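Local coordinates for protein aminoglycoside N(3)-acetyltransferase III (PDB 7LAO) that transfers the acetyl group of acetyl-CoA to the 3-amino group of 2-deoxystreptamine antibiotics such as gentamicin and kanamycin, making the bacterium resistant to them, at residues G100-N103 with R104-E108; M122-G126 with P127-T131. All blocks are in the same frame, centred on the assembly; numbering follows the deposited sequence.

Contact 1: G100-N103 with R104-E108; sequences GLLN and RFLLE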
ATOM      1  N   GLY A 100       2.641   9.042   0.298  1.00 42.56           N
ATOM      2  CA  GLY A 100       1.662  10.092   0.558  1.00 39.58           C
ATOM      3  C   GLY A 100       1.567  10.561   2.002  1.00 48.07           C
ATOM      4  O   GLY A 100       1.689   9.778   2.952  1.00 46.59           O
ATOM      5  N   LEU A 101       1.285  11.856   2.170  1.00 47.28           N
ATOM      6  CA  LEU A 101       1.161  12.435   3.498  1.00 47.10           C
ATOM      7  C   LEU A 101      -0.029  11.871   4.266  1.00 40.93           C
ATOM      8  O   LEU A 101      -0.070  11.973   5.495  1.00 41.14           O
ATOM      9  CB  LEU A 101       1.043  13.952   3.369  1.00 52.21           C
ATOM     10  CG  LEU A 101       0.862  14.785   4.640  1.00 52.47           C
ATOM     11  CD1 LEU A 101       1.941  14.408   5.660  1.00 60.78           C
ATOM     12  CD2 LEU A 101       0.841  16.310   4.348  1.00 48.00           C
ATOM     13  N   LEU A 102      -1.004  11.302   3.564  1.00 35.52           N
ATOM     14  CA  LEU A 102      -2.188  10.770   4.219  1.00 37.31           C
ATOM     15  C   LEU A 102      -1.856   9.654   5.208  1.00 34.68           C
ATOM     16  O   LEU A 102      -2.553   9.507   6.222  1.00 34.57           O
ATOM     17  CB  LEU A 102      -3.168  10.237   3.177  1.00 34.00           C
ATOM     18  CG  LEU A 102      -4.568   9.920   3.706  1.00 34.95           C
ATOM     19  CD1 LEU A 102      -5.181  11.239   4.131  1.00 33.54           C
ATOM     20  CD2 LEU A 102      -5.398   9.296   2.573  1.00 39.53           C
ATOM     21  N   ASN A 103      -0.838   8.835   4.931  1.00 30.92           N
ATOM     22  CA  ASN A 103      -0.593   7.714   5.868  1.00 36.48           C
ATOM     23  C   ASN A 103      -0.181   8.214   7.260  1.00 31.45           C
ATOM     24  O   ASN A 103      -0.474   7.564   8.284  1.00 34.05           O
ATOM     25  CB  ASN A 103       0.450   6.765   5.283  1.00 32.98           C
ATOM     26  CG  ASN A 103      -0.099   5.995   4.086  1.00 29.80           C
ATOM     27  OD1 ASN A 103      -1.251   5.551   4.114  1.00 31.14           O
ATOM     28  ND2 ASN A 103       0.693   5.897   3.002  1.00 29.71           N
ATOM     29  N   ARG A 104       0.457   9.377   7.331  1.00 33.41           N
ATOM     30  CA  ARG A 104       0.746   9.960   8.631  1.00 42.29           C
ATOM     31  C   ARG A 104      -0.545  10.257   9.386  1.00 38.83           C
ATOM     32  O   ARG A 104      -0.609  10.079  10.594  1.00 37.17           O
ATOM     33  CB  ARG A 104       1.598  11.212   8.457  1.00 43.80           C
ATOM     34  CG  ARG A 104       1.711  12.089   9.697  1.00 46.19           C
ATOM     35  CD  ARG A 104       2.582  13.322   9.440  1.00 46.77           C
ATOM     36  NE  ARG A 104       2.474  14.232  10.561  1.00 47.54           N
ATOM     37  CZ  ARG A 104       3.327  15.211  10.808  1.00 58.20           C
ATOM     38  NH1 ARG A 104       4.365  15.382  10.008  1.00 62.55           N
ATOM     39  NH2 ARG A 104       3.158  15.999  11.868  1.00 67.33           N
ATOM     40  N   PHE A 105      -1.605  10.663   8.681  1.00 38.91           N
ATOM     41  CA  PHE A 105      -2.848  11.013   9.363  1.00 39.84           C
ATOM     42  C   PHE A 105      -3.776   9.831   9.601  1.00 33.46           C
ATOM     43  O   PHE A 105      -4.602   9.874  10.524  1.00 36.21           O
ATOM     44  CB  PHE A 105      -3.559  12.111   8.576  1.00 47.15           C
ATOM     45  CG  PHE A 105      -2.842  13.434   8.675  1.00 49.47           C
ATOM     46  CD1 PHE A 105      -1.867  13.781   7.747  1.00 51.32           C
ATOM     47  CD2 PHE A 105      -3.074  14.279   9.749  1.00 53.19           C
ATOM     48  CE1 PHE A 105      -1.167  14.978   7.871  1.00 49.26           C
ATOM     49  CE2 PHE A 105      -2.382  15.485   9.872  1.00 55.38           C
ATOM     50  CZ  PHE A 105      -1.430  15.820   8.943  1.00 49.04           C
ATOM     51  N   LEU A 106      -3.680   8.787   8.775  1.00 32.40           N
ATOM     52  CA  LEU A 106      -4.317   7.530   9.121  1.00 29.42           C
ATOM     53  C   LEU A 106      -3.729   6.999  10.430  1.00 32.91           C
ATOM     54  O   LEU A 106      -4.464   6.565  11.311  1.00 35.45           O
ATOM     55  CB  LEU A 106      -4.142   6.522   7.993  1.00 27.60           C
ATOM     56  CG  LEU A 106      -4.904   6.817   6.677  1.00 38.69           C
ATOM     57  CD1 LEU A 106      -4.474   5.829   5.582  1.00 36.14           C
ATOM     58  CD2 LEU A 106      -6.405   6.764   6.905  1.00 30.93           C
ATOM     59  N   LEU A 107      -2.408   7.082  10.590  1.00 35.86           N
ATOM     60  CA  LEU A 107      -1.770   6.679  11.831  1.00 41.01           C
ATOM     61  C   LEU A 107      -2.295   7.475  13.025  1.00 45.44           C
ATOM     62  O   LEU A 107      -2.435   6.925  14.124  1.00 41.07           O
ATOM     63  CB  LEU A 107      -0.250   6.818  11.718  1.00 44.87           C
ATOM     64  CG  LEU A 107       0.334   5.602  10.972  1.00 45.48           C
ATOM     65  CD1 LEU A 107       1.733   5.877  10.489  1.00 39.98           C
ATOM     66  CD2 LEU A 107       0.335   4.287  11.865  1.00 47.68           C
ATOM     67  N   GLU A 108      -2.628   8.746  12.825  1.00 37.12           N
ATOM     68  CA  GLU A 108      -3.131   9.573  13.928  1.00 37.32           C
ATOM     69  C   GLU A 108      -4.629   9.389  14.187  1.00 36.62           C
ATOM     70  O   GLU A 108      -5.123   9.894  15.202  1.00 40.40           O
ATOM     71  CB  GLU A 108      -2.801  11.054  13.654  1.00 39.04           C
ATOM     72  CG  GLU A 108      -1.295  11.289  13.658  1.00 49.18           C
ATOM     73  CD  GLU A 108      -0.891  12.743  13.332  1.00 61.64           C
ATOM     74  OE1 GLU A 108      -1.785  13.588  13.080  1.00 64.33           O
ATOM     75  OE2 GLU A 108       0.332  13.023  13.306  1.00 59.11           O
TER
HETATM   76  O   HOH W   1       2.612  10.074   5.388  1.00 43.81           O
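The carbonyl oxygen of L102 takes two backbone N-H groups from the next turn: L106 N at 2.9 Å by a straight alpha-helical bond (162° at the hydrogen), and F105 N at the same length by a weak, bent one. One residue on, N103 O accepts L107 N at 3.0 Å, while the N103 side chain lays OD1 3.6 Å from L106 CD1. At the start of the helix a water bridges G100 O and R104 N, donating to the first and accepting from the second; R104 N also makes a weak bond to L101 O. A chi1 of 178° in L101 swings CG beside its own carbonyl carbon and onto the edge of the F105 ring, in the ring plane and 3.8 Å from CE1. L101 CD1 also runs beside the aliphatic part of R104, whose extended chain carries its charge onward to a long salt bridge between NE and E108 OE2, 3.7 Å apart. Leucines suit the buried face, where L102 CG and L106 CG approach to 4.3 Å; F105, partly exposed, sits to the side with L101. L102 and F105 pack on V44 of helix 40-51, L102 also reaches V26 of strand 23-28, and N103 and L106 rest on strand 122-125.

Contact 2: M122-G126 with P127-T131; sequences MVAVG and PLAAT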
ATOM      1  N   MET A 122       2.168  -1.390   7.173  1.00 30.84           N
ATOM      2  CA  MET A 122       0.821  -1.000   6.784  1.00 30.33           C
ATOM      3  C   MET A 122       0.116  -0.364   7.972  1.00 30.23           C
ATOM      4  O   MET A 122       0.374  -0.735   9.108  1.00 37.30           O
ATOM      5  CB  MET A 122      -0.007  -2.213   6.329  1.00 34.06           C
ATOM      6  CG  MET A 122       0.634  -2.990   5.225  1.00 40.98           C
ATOM      7  SD  MET A 122       0.290  -2.251   3.598  1.00 39.16           S
ATOM      8  CE  MET A 122       1.326  -3.338   2.634  1.00 40.10           C
ATOM      9  N   VAL A 123      -0.784   0.586   7.703  1.00 28.23           N
ATOM     10  CA  VAL A 123      -1.595   1.201   8.744  1.00 29.84           C
ATOM     11  C   VAL A 123      -3.025   0.812   8.416  1.00 29.62           C
ATOM     12  O   VAL A 123      -3.406   0.772   7.231  1.00 26.58           O
ATOM     13  CB  VAL A 123      -1.412   2.744   8.823  1.00 27.33           C
ATOM     14  CG1 VAL A 123      -1.688   3.427   7.416  1.00 26.34           C
ATOM     15  CG2 VAL A 123      -2.345   3.346   9.833  1.00 31.61           C
ATOM     16  N   ALA A 124      -3.813   0.496   9.446  1.00 26.61           N
ATOM     17  CA  ALA A 124      -5.244   0.193   9.291  1.00 24.44           C
ATOM     18  C   ALA A 124      -6.042   0.706  10.488  1.00 25.87           C
ATOM     19  O   ALA A 124      -5.539   0.752  11.625  1.00 26.96           O
ATOM     20  CB  ALA A 124      -5.526  -1.299   9.127  1.00 23.85           C
ATOM     21  N   VAL A 125      -7.307   1.049  10.232  1.00 25.06           N
ATOM     22  CA  VAL A 125      -8.152   1.713  11.235  1.00 26.25           C
ATOM     23  C   VAL A 125      -9.580   1.274  11.028  1.00 25.88           C
ATOM     24  O   VAL A 125     -10.153   1.552   9.959  1.00 25.04           O
ATOM     25  CB  VAL A 125      -8.131   3.254  11.100  1.00 31.20           C
ATOM     26  CG1 VAL A 125      -8.571   3.859  12.403  1.00 28.64           C
ATOM     27  CG2 VAL A 125      -6.820   3.775  10.575  1.00 34.84           C
ATOM     28  N   GLY A 126     -10.198   0.700  12.077  1.00 26.84           N
ATOM     29  CA  GLY A 126     -11.528   0.150  11.963  1.00 27.21           C
ATOM     30  C   GLY A 126     -11.566  -1.289  12.473  1.00 35.86           C
ATOM     31  O   GLY A 126     -10.559  -1.813  12.953  1.00 27.30           O
ATOM     32  N   PRO A 127     -12.718  -1.945  12.353  1.00 31.65           N
ATOM     33  CA  PRO A 127     -12.849  -3.316  12.926  1.00 27.96           C
ATOM     34  C   PRO A 127     -11.770  -4.272  12.474  1.00 27.10           C
ATOM     35  O   PRO A 127     -11.459  -5.216  13.223  1.00 30.09           O
ATOM     36  CB  PRO A 127     -14.233  -3.783  12.434  1.00 29.62           C
ATOM     37  CG  PRO A 127     -14.994  -2.478  12.062  1.00 29.16           C
ATOM     38  CD  PRO A 127     -13.924  -1.502  11.628  1.00 27.20           C
ATOM     39  N   LEU A 128     -11.259  -4.150  11.253  1.00 25.66           N
ATOM     40  CA  LEU A 128     -10.314  -5.142  10.744  1.00 25.05           C
ATOM     41  C   LEU A 128      -8.879  -4.737  11.028  1.00 25.13           C
ATOM     42  O   LEU A 128      -7.960  -5.352  10.512  1.00 25.36           O
ATOM     43  CB  LEU A 128     -10.547  -5.417   9.251  1.00 23.75           C
ATOM     44  CG  LEU A 128     -11.786  -6.232   8.975  1.00 28.18           C
ATOM     45  CD1 LEU A 128     -12.129  -6.230   7.449  1.00 24.62           C
ATOM     46  CD2 LEU A 128     -11.566  -7.714   9.472  1.00 31.07           C
ATOM     47  N   ALA A 129      -8.647  -3.780  11.942  1.00 25.98           N
ATOM     48  CA  ALA A 129      -7.301  -3.191  12.003  1.00 26.13           C
ATOM     49  C   ALA A 129      -6.235  -4.216  12.424  1.00 26.92           C
ATOM     50  O   ALA A 129      -5.153  -4.253  11.831  1.00 28.70           O
ATOM     51  CB  ALA A 129      -7.278  -1.991  12.960  1.00 27.53           C
ATOM     52  N   ALA A 130      -6.454  -4.933  13.544  1.00 28.29           N
ATOM     53  CA  ALA A 130      -5.476  -5.941  13.988  1.00 31.51           C
ATOM     54  C   ALA A 130      -5.430  -7.124  13.010  1.00 28.94           C
ATOM     55  O   ALA A 130      -4.353  -7.640  12.680  1.00 29.50           O
ATOM     56  CB  ALA A 130      -5.818  -6.456  15.382  1.00 31.60           C
ATOM     57  N   THR A 131      -6.599  -7.570  12.561  1.00 29.38           N
ATOM     58  CA  THR A 131      -6.657  -8.614  11.516  1.00 28.44           C
ATOM     59  C   THR A 131      -5.733  -8.272  10.334  1.00 36.11           C
ATOM     60  O   THR A 131      -4.949  -9.112   9.875  1.00 32.71           O
ATOM     61  CB  THR A 131      -8.115  -8.784  11.032  1.00 26.63           C
ATOM     62  OG1 THR A 131      -8.938  -9.207  12.107  1.00 30.91           O
ATOM     63  CG2 THR A 131      -8.245  -9.846   9.822  1.00 26.06           C
TER
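A124 turns its methyl toward A129 at the start of the following helix, and the two CB atoms stand 4.3 Å apart. The A124 CB lies 3.9 Å from A129 CA, so a small residue suits a place where helix and strand backbones come this near; the A129 methyl in turn sits 3.5 Å from A124 O. V125, with its side chain on the far face of the strand, packs on A112, and its carbonyl oxygen is hydrogen-bonded by R48 NH2. G126 then ends the strand with a positive phi (128°), a backbone shape that glycine, lacking a CB, adopts without crowding the carbonyl before it. Its own oxygen accepts A129 N at 2.9 Å, the donor standing 45° out of the carbonyl plane, and this bond closes a type I turn. P127 occupies the second position of that turn, where its ring-fixed phi of -53° fits well. L128 stands at the N-cap position but, with an apolar side chain, offers no capping group; its N-H is bonded to T56 OG1, which ties the turn to the neighbouring strand 56-60. The arrangement is a tight beta-turn-alpha connection, in which the chain leaves sheet strand 122-125, reverses over G126-A129 and enters helix 129-133.

Contact 1 closes before contact 2 opens along the chain, with the short strand 113-114 between them, and their centres lie about 14 Å apart. They nevertheless touch: L107 CD2 packs 3.5 Å from V123 CG2, and V125 CG2 comes up to L106 O. Helix 102-108 thus lies against one face of strand 122-125, whereas A124, on the other face, meets the start of helix 129-133. The strand, bonded to both 56-60 and 113-114 in the seven-stranded mixed sheet, therefore has helix 102-108 on one face and the first turn of helix 129-133 on the other. Both contacts belong to the alpha/beta fold of this Antibiotic_NAT family enzyme.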